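UPF0033 domain-containing protein (PDB 3HZ7) is of unknown function but belongs to the TusA sulfur-carrier family, its N-terminal SirA-like domain probably carrying or relaying sulfur through a cysteine persulfide. Local coordinates at residues K20-L25 with M52-E57; N44-A49 with S56-K61. All coordinates share one frame; numbering follows the deposited sequence.

Interaction 1: K20-L25 with M52-E57. Unlike the reference sequence in segment 52-57: Ser-56 (reference Ala).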
ATOM      1  N   LYS A  20       1.661  -8.307   3.754  1.00 25.52           N
ATOM      2  CA  LYS A  20       0.994  -9.612   3.857  1.00 27.77           C
ATOM      3  C   LYS A  20       0.121  -9.789   2.612  1.00 23.75           C
ATOM      4  O   LYS A  20       0.086 -10.849   1.999  1.00 22.78           O
ATOM      5  CB  LYS A  20       0.064  -9.663   5.065  1.00 28.16           C
ATOM      6  CG  LYS A  20       0.740  -9.532   6.412  1.00 39.94           C
ATOM      7  CD  LYS A  20      -0.238  -9.827   7.549  1.00 34.38           C
ATOM      8  CE  LYS A  20      -0.974 -11.135   7.351  1.00 35.00           C
ATOM      9  NZ  LYS A  20      -1.409 -11.717   8.655  1.00 36.91           N
ATOM     10  N   ALA A  21      -0.609  -8.755   2.245  1.00 21.59           N
ATOM     11  CA  ALA A  21      -1.448  -8.896   1.050  1.00 21.94           C
ATOM     12  C   ALA A  21      -0.630  -9.120  -0.219  1.00 24.40           C
ATOM     13  O   ALA A  21      -1.065  -9.906  -1.127  1.00 23.93           O
ATOM     14  CB  ALA A  21      -2.374  -7.671   0.872  1.00 19.77           C
ATOM     15  N   LEU A  22       0.527  -8.445  -0.331  1.00 26.75           N
ATOM     16  CA  LEU A  22       1.364  -8.613  -1.526  1.00 26.84           C
ATOM     17  C   LEU A  22       2.029  -9.994  -1.582  1.00 28.18           C
ATOM     18  O   LEU A  22       2.063 -10.627  -2.619  1.00 22.83           O
ATOM     19  CB  LEU A  22       2.418  -7.512  -1.609  1.00 32.00           C
ATOM     20  CG  LEU A  22       1.843  -6.141  -1.975  1.00 32.31           C
ATOM     21  CD1 LEU A  22       2.717  -4.998  -1.420  1.00 26.01           C
ATOM     22  CD2 LEU A  22       1.679  -6.094  -3.492  1.00 32.24           C
ATOM     23  N   ALA A  23       2.547 -10.452  -0.459  1.00 28.28           N
ATOM     24  CA  ALA A  23       3.203 -11.751  -0.390  1.00 36.12           C
ATOM     25  C   ALA A  23       2.206 -12.887  -0.666  1.00 41.51           C
ATOM     26  O   ALA A  23       2.602 -14.023  -1.002  1.00 36.06           O
ATOM     27  CB  ALA A  23       3.863 -11.938   1.025  1.00 30.93           C
ATOM     28  N   GLU A  24       0.912 -12.588  -0.518  1.00 41.61           N
ATOM     29  CA  GLU A  24      -0.112 -13.599  -0.733  1.00 35.84           C
ATOM     30  C   GLU A  24      -0.605 -13.765  -2.155  1.00 31.14           C
ATOM     31  O   GLU A  24      -1.262 -14.756  -2.458  1.00 29.64           O
ATOM     32  CB  GLU A  24      -1.285 -13.350   0.201  1.00 47.65           C
ATOM     33  CG  GLU A  24      -1.144 -14.177   1.479  1.00 61.57           C
ATOM     34  CD  GLU A  24      -0.957 -13.324   2.704  1.00 62.93           C
ATOM     35  OE1 GLU A  24      -1.984 -12.782   3.180  1.00 71.90           O
ATOM     36  OE2 GLU A  24       0.201 -13.188   3.175  1.00 49.12           O
ATOM     37  N   LEU A  25      -0.253 -12.793  -3.004  1.00 25.28           N
ATOM     38  CA  LEU A  25      -0.592 -12.725  -4.425  1.00 33.79           C
ATOM     39  C   LEU A  25       0.160 -13.715  -5.320  1.00 34.99           C
ATOM     40  O   LEU A  25      -0.099 -13.793  -6.534  1.00 39.43           O
ATOM     41  CB  LEU A  25      -0.256 -11.354  -4.992  1.00 26.63           C
ATOM     42  CG  LEU A  25      -1.067 -10.138  -4.659  1.00 33.71           C
ATOM     43  CD1 LEU A  25      -0.506  -8.964  -5.490  1.00 40.08           C
ATOM     44  CD2 LEU A  25      -2.539 -10.390  -4.954  1.00 28.58           C
HETATM   45  N   MSE A  52      10.673  -4.313  -2.137  1.00 34.05           N
HETATM   46  CA  MSE A  52      10.256  -5.545  -2.811  1.00 33.02           C
HETATM   47  C   MSE A  52      10.355  -5.516  -4.343  1.00 37.10           C
HETATM   48  O   MSE A  52      10.119  -6.529  -5.002  1.00 39.41           O
HETATM   49  CB  MSE A  52       8.815  -5.915  -2.447  1.00 40.02           C
HETATM   50  CG  MSE A  52       8.527  -6.169  -0.968  1.00 58.17           C
HETATM   51 SE   MSE A  52       6.651  -6.739  -0.698  1.00 81.72          SE
HETATM   52  CE  MSE A  52       6.787  -8.623  -1.220  1.00 70.97           C
ATOM     53  N   GLY A  53      10.700  -4.380  -4.932  1.00 39.42           N
ATOM     54  CA  GLY A  53      10.788  -4.354  -6.379  1.00 44.01           C
ATOM     55  C   GLY A  53       9.422  -4.216  -7.050  1.00 43.55           C
ATOM     56  O   GLY A  53       9.185  -4.752  -8.135  1.00 34.24           O
ATOM     57  N   TYR A  54       8.534  -3.469  -6.405  1.00 37.67           N
ATOM     58  CA  TYR A  54       7.212  -3.277  -6.942  1.00 41.61           C
ATOM     59  C   TYR A  54       7.061  -1.829  -7.309  1.00 39.45           C
ATOM     60  O   TYR A  54       7.687  -0.971  -6.687  1.00 37.49           O
ATOM     61  CB  TYR A  54       6.141  -3.647  -5.886  1.00 34.96           C
ATOM     62  CG  TYR A  54       6.091  -5.128  -5.571  1.00 38.50           C
ATOM     63  CD1 TYR A  54       6.257  -6.077  -6.575  1.00 45.76           C
ATOM     64  CD2 TYR A  54       5.881  -5.572  -4.288  1.00 41.39           C
ATOM     65  CE1 TYR A  54       6.204  -7.438  -6.299  1.00 50.90           C
ATOM     66  CE2 TYR A  54       5.821  -6.943  -3.999  1.00 52.23           C
ATOM     67  CZ  TYR A  54       5.988  -7.858  -5.005  1.00 49.76           C
ATOM     68  OH  TYR A  54       5.903  -9.197  -4.718  1.00 62.08           O
ATOM     69  N   GLN A  55       6.235  -1.568  -8.317  1.00 34.65           N
ATOM     70  CA  GLN A  55       5.929  -0.203  -8.707  1.00 36.98           C
ATOM     71  C   GLN A  55       4.801   0.274  -7.752  1.00 31.54           C
ATOM     72  O   GLN A  55       3.983  -0.520  -7.275  1.00 27.32           O
ATOM     73  CB  GLN A  55       5.442  -0.153 -10.178  1.00 36.05           C
ATOM     74  CG  GLN A  55       6.500  -0.605 -11.235  1.00 47.18           C
ATOM     75  CD  GLN A  55       7.743   0.294 -11.250  1.00 54.66           C
ATOM     76  OE1 GLN A  55       7.686   1.448 -11.692  1.00 52.71           O
ATOM     77  NE2 GLN A  55       8.866  -0.231 -10.750  1.00 54.94           N
ATOM     78  N   SER A  56       4.764   1.575  -7.482  1.00 29.33           N
ATOM     79  CA  SER A  56       3.727   2.159  -6.628  1.00 28.64           C
ATOM     80  C   SER A  56       3.465   3.630  -6.964  1.00 26.00           C
ATOM     81  O   SER A  56       4.289   4.292  -7.575  1.00 23.14           O
ATOM     82  CB  SER A  56       4.138   2.071  -5.156  1.00 30.93           C
ATOM     83  OG  SER A  56       4.990   3.149  -4.839  1.00 29.91           O
ATOM     84  N   GLU A  57       2.307   4.147  -6.565  1.00 18.03           N
ATOM     85  CA  GLU A  57       1.994   5.541  -6.769  1.00 21.08           C
ATOM     86  C   GLU A  57       1.161   5.865  -5.580  1.00 28.50           C
ATOM     87  O   GLU A  57       0.686   4.930  -4.867  1.00 26.21           O
ATOM     88  CB  GLU A  57       1.067   5.804  -7.982  1.00 19.25           C
ATOM     89  CG  GLU A  57       1.648   5.765  -9.353  1.00 23.75           C
ATOM     90  CD  GLU A  57       2.709   6.831  -9.593  1.00 26.75           C
ATOM     91  OE1 GLU A  57       2.614   7.928  -9.014  1.00 34.42           O
ATOM     92  OE2 GLU A  57       3.650   6.546 -10.368  1.00 33.98           O
TER

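Interaction 2: N44-A49 with S56-K61. Unlike the reference sequence in segment 56-61: Ser-56 (reference Ala).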
ATOM      1  N   ASN A  44       6.457   5.041   4.207  1.00 27.33           N
ATOM      2  CA  ASN A  44       6.827   3.696   4.629  1.00 30.26           C
ATOM      3  C   ASN A  44       6.329   2.662   3.616  1.00 19.52           C
ATOM      4  O   ASN A  44       7.048   1.732   3.251  1.00 22.12           O
ATOM      5  CB  ASN A  44       6.281   3.416   6.045  1.00 26.30           C
ATOM      6  CG  ASN A  44       7.047   4.188   7.081  1.00 37.79           C
ATOM      7  OD1 ASN A  44       8.175   4.614   6.810  1.00 33.25           O
ATOM      8  ND2 ASN A  44       6.463   4.378   8.270  1.00 37.80           N
ATOM      9  N   LEU A  45       5.102   2.858   3.157  1.00 21.94           N
ATOM     10  CA  LEU A  45       4.537   1.957   2.138  1.00 24.54           C
ATOM     11  C   LEU A  45       5.359   1.983   0.851  1.00 24.87           C
ATOM     12  O   LEU A  45       5.591   0.919   0.278  1.00 21.69           O
ATOM     13  CB  LEU A  45       3.062   2.321   1.870  1.00 17.39           C
ATOM     14  CG  LEU A  45       2.064   1.885   2.956  1.00 18.02           C
ATOM     15  CD1 LEU A  45       0.744   2.686   2.770  1.00 16.73           C
ATOM     16  CD2 LEU A  45       1.817   0.368   2.871  1.00 25.34           C
ATOM     17  N   GLN A  46       5.819   3.168   0.390  1.00 29.41           N
ATOM     18  CA  GLN A  46       6.628   3.207  -0.843  1.00 24.55           C
ATOM     19  C   GLN A  46       8.024   2.602  -0.687  1.00 21.50           C
ATOM     20  O   GLN A  46       8.544   1.919  -1.590  1.00 24.58           O
ATOM     21  CB  GLN A  46       6.746   4.636  -1.400  1.00 29.03           C
ATOM     22  CG  GLN A  46       5.413   5.171  -1.892  1.00 27.88           C
ATOM     23  CD  GLN A  46       5.540   6.292  -2.893  1.00 32.67           C
ATOM     24  OE1 GLN A  46       6.089   7.361  -2.601  1.00 29.26           O
ATOM     25  NE2 GLN A  46       4.999   6.052  -4.091  1.00 21.29           N
ATOM     26  N   LYS A  47       8.634   2.822   0.464  1.00 28.12           N
ATOM     27  CA  LYS A  47       9.981   2.239   0.716  1.00 30.82           C
ATOM     28  C   LYS A  47       9.881   0.707   0.723  1.00 28.94           C
ATOM     29  O   LYS A  47      10.764  -0.004   0.198  1.00 26.65           O
ATOM     30  CB  LYS A  47      10.538   2.731   2.064  1.00 33.32           C
ATOM     31  CG  LYS A  47      10.586   4.303   2.185  1.00 35.40           C
ATOM     32  CD  LYS A  47      11.899   4.769   2.801  1.00 42.55           C
ATOM     33  CE  LYS A  47      11.975   6.275   3.050  1.00 51.35           C
ATOM     34  NZ  LYS A  47      11.001   6.743   4.094  1.00 52.36           N
HETATM   35  N   MSE A  48       8.791   0.189   1.296  1.00 30.48           N
HETATM   36  CA  MSE A  48       8.574  -1.269   1.326  1.00 24.89           C
HETATM   37  C   MSE A  48       8.332  -1.748  -0.073  1.00 28.66           C
HETATM   38  O   MSE A  48       8.839  -2.807  -0.476  1.00 26.34           O
HETATM   39  CB  MSE A  48       7.376  -1.614   2.238  1.00 31.13           C
HETATM   40  CG  MSE A  48       7.007  -3.098   2.264  1.00 38.04           C
HETATM   41 SE   MSE A  48       5.734  -3.689   0.829  1.00 39.79          SE
HETATM   42  CE  MSE A  48       4.192  -2.795   1.555  1.00 15.10           C
ATOM     43  N   ALA A  49       7.568  -0.972  -0.859  1.00 27.95           N
ATOM     44  CA  ALA A  49       7.296  -1.405  -2.242  1.00 30.36           C
ATOM     45  C   ALA A  49       8.614  -1.420  -3.065  1.00 30.79           C
ATOM     46  O   ALA A  49       8.895  -2.372  -3.810  1.00 27.82           O
ATOM     47  CB  ALA A  49       6.262  -0.452  -2.913  1.00 24.04           C
ATOM     48  N   SER A  56       4.764   1.575  -7.482  1.00 29.33           N
ATOM     49  CA  SER A  56       3.727   2.159  -6.628  1.00 28.64           C
ATOM     50  C   SER A  56       3.465   3.630  -6.964  1.00 26.00           C
ATOM     51  O   SER A  56       4.289   4.292  -7.575  1.00 23.14           O
ATOM     52  CB  SER A  56       4.138   2.071  -5.156  1.00 30.93           C
ATOM     53  OG  SER A  56       4.990   3.149  -4.839  1.00 29.91           O
ATOM     54  N   GLU A  57       2.307   4.147  -6.565  1.00 18.03           N
ATOM     55  CA  GLU A  57       1.994   5.541  -6.769  1.00 21.08           C
ATOM     56  C   GLU A  57       1.161   5.865  -5.580  1.00 28.50           C
ATOM     57  O   GLU A  57       0.686   4.930  -4.867  1.00 26.21           O
ATOM     58  CB  GLU A  57       1.067   5.804  -7.982  1.00 19.25           C
ATOM     59  CG  GLU A  57       1.648   5.765  -9.353  1.00 23.75           C
ATOM     60  CD  GLU A  57       2.709   6.831  -9.593  1.00 26.75           C
ATOM     61  OE1 GLU A  57       2.614   7.928  -9.014  1.00 34.42           O
ATOM     62  OE2 GLU A  57       3.650   6.546 -10.368  1.00 33.98           O
ATOM     63  N   TYR A  58       0.913   7.165  -5.379  1.00 26.19           N
ATOM     64  CA  TYR A  58       0.018   7.583  -4.285  1.00 26.82           C
ATOM     65  C   TYR A  58      -0.712   8.830  -4.708  1.00 21.25           C
ATOM     66  O   TYR A  58      -0.178   9.657  -5.478  1.00 33.22           O
ATOM     67  CB  TYR A  58       0.771   7.859  -2.957  1.00 21.61           C
ATOM     68  CG  TYR A  58       1.666   9.102  -2.990  1.00 19.24           C
ATOM     69  CD1 TYR A  58       2.911   9.040  -3.576  1.00 19.36           C
ATOM     70  CD2 TYR A  58       1.272  10.301  -2.402  1.00 23.06           C
ATOM     71  CE1 TYR A  58       3.781  10.138  -3.592  1.00 26.47           C
ATOM     72  CE2 TYR A  58       2.155  11.450  -2.390  1.00 33.13           C
ATOM     73  CZ  TYR A  58       3.417  11.328  -2.996  1.00 30.22           C
ATOM     74  OH  TYR A  58       4.382  12.333  -2.952  1.00 35.46           O
ATOM     75  N   LEU A  59      -1.901   8.990  -4.168  1.00 26.32           N
ATOM     76  CA  LEU A  59      -2.747  10.116  -4.478  1.00 35.78           C
ATOM     77  C   LEU A  59      -3.407  10.587  -3.188  1.00 39.32           C
ATOM     78  O   LEU A  59      -3.945   9.781  -2.406  1.00 28.94           O
ATOM     79  CB  LEU A  59      -3.814   9.712  -5.533  1.00 36.69           C
ATOM     80  CG  LEU A  59      -4.860  10.735  -6.054  1.00 48.44           C
ATOM     81  CD1 LEU A  59      -4.215  11.690  -7.095  1.00 53.38           C
ATOM     82  CD2 LEU A  59      -6.038   9.996  -6.738  1.00 47.12           C
ATOM     83  N   GLU A  60      -3.341  11.903  -2.963  1.00 35.65           N
ATOM     84  CA  GLU A  60      -3.910  12.529  -1.768  1.00 41.93           C
ATOM     85  C   GLU A  60      -5.331  12.933  -2.076  1.00 45.95           C
ATOM     86  O   GLU A  60      -5.546  13.895  -2.797  1.00 49.80           O
ATOM     87  CB  GLU A  60      -3.056  13.751  -1.356  1.00 47.28           C
ATOM     88  CG  GLU A  60      -1.732  13.356  -0.628  1.00 52.20           C
ATOM     89  CD  GLU A  60      -0.603  14.409  -0.718  1.00 59.86           C
ATOM     90  OE1 GLU A  60      -0.831  15.504  -1.299  1.00 56.87           O
ATOM     91  OE2 GLU A  60       0.513  14.134  -0.203  1.00 51.24           O
ATOM     92  N   LYS A  61      -6.292  12.198  -1.515  1.00 44.73           N
ATOM     93  CA  LYS A  61      -7.708  12.433  -1.757  1.00 50.70           C
ATOM     94  C   LYS A  61      -8.353  13.409  -0.776  1.00 56.87           C
ATOM     95  O   LYS A  61      -7.668  14.112  -0.010  1.00 58.18           O
ATOM     96  CB  LYS A  61      -8.480  11.105  -1.716  1.00 47.32           C
ATOM     97  CG  LYS A  61      -7.912   9.992  -2.604  1.00 51.43           C
ATOM     98  CD  LYS A  61      -8.446   8.627  -2.171  1.00 54.94           C
ATOM     99  CE  LYS A  61      -9.249   7.966  -3.262  1.00 54.01           C
ATOM    100  NZ  LYS A  61      -8.390   7.747  -4.473  1.00 62.26           N
TER
HETATM  101  O   HOH W   1       7.660   2.491  -4.506  1.00 26.69           O

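Interaction 1: K20-L25 with M52-E57
The ring of Tyr-54 receives Leu-22 obliquely, with Leu-22 CB 4.2 Å from Tyr-54 CE2. One face is taken by a carbonyl of the ring's own segment: Met-52 O stands 4.1 Å above the ring plane, over its centre. Tyr-54 CG lies beside its backbone N and anti to the carbonyl carbon (chi1 -68°), a setting that brings the ring's CE2 side to Leu-22. A second apolar touch flanks the first, since Leu-22 CD1 comes within 4.4 Å of SE of Met-52, a selenomethionine. No hydrogen bond crosses between the segments, and both close touches are apolar side-chain packing; 144 Å² is buried.

In this two-layer alpha/beta fold both helices lie on one face of a mixed four-stranded sheet, and helix 13-23 forms the crossover between parallel strands 2-5 and 31-36. Leu-22 is buried between the layers, also touching Val-32, Ile-70 and Met-48, while Tyr-54 reaches Ile-70 and Ala-72. Segment 52-57 leaves helix 39-52 at Gly-53, whose positive phi of 80° belongs to a Schellman motif, and then enters strand 55-60.

Interaction 2: N44-A49 with S56-K61
Gln-46 meets Ser-56 through two first torsions of different kinds: Gln-46 CG sits beside its backbone N with the chain extended beyond it, whereas Ser-56 OG stands between the backbone N and the carbonyl carbon (chi1 83°). The elements joined are consecutive in the chain, helix 39-52 and the edge strand 55-60 of the TusA-like alpha/beta sandwich. Their local axes run nearly antiparallel with a closest approach of 9.0 Å, the chain reversing between them through Gly-53 and Tyr-54.

Gln-46 NE2 donates to Ser-56 OG over 3.0 Å. The N-H...O angle is 143° and the acceptor is tilted out of the amide plane, so the bond is bent. A water ties the same hydroxyl to the helix backbone, lying 2.8 Å from Ser-56 OG and giving a proton to Gln-46 O at 3.1 Å.

Beyond the serine, the side chains of Gln-46 and Tyr-58 cross at about a right angle, with amide and ring planes 79° apart. Gln-46 NE2 comes in at the ring edge, 3.7 Å from Tyr-58 CD1, and Gln-46 OE1 is likewise 3.7 Å from Tyr-58 CE1. The ring also makes a cation-pi contact with Arg-42 and touches Val-68, which places it against the next strand. On the inner side, one helical turn after Gln-46, Ala-49 CB packs 4.0 Å from Ser-56 CB.

The two segments that end the contacts overlap at Ser-56 and Glu-57, but those residues act only in interaction 2; interaction 1 is made by Met-52 and Tyr-54, just before strand 55-60. Interaction 1 reaches helix 13-23, is partly buried and wholly apolar. Interaction 2 holds the strand under its own preceding helix at the surface, where an amide, a hydroxyl and a water add polar links to the packing. Their centres are about 11 Å apart, yet they touch: Tyr-54 N lies 2.8 Å from Ala-49 O, probably hydrogen-bonded, and Leu-22 CD1 is 4.0 Å from Met-48 SE. Helix 39-52 and the turn after it thus join the apolar contact to the polar one at the sheet edge.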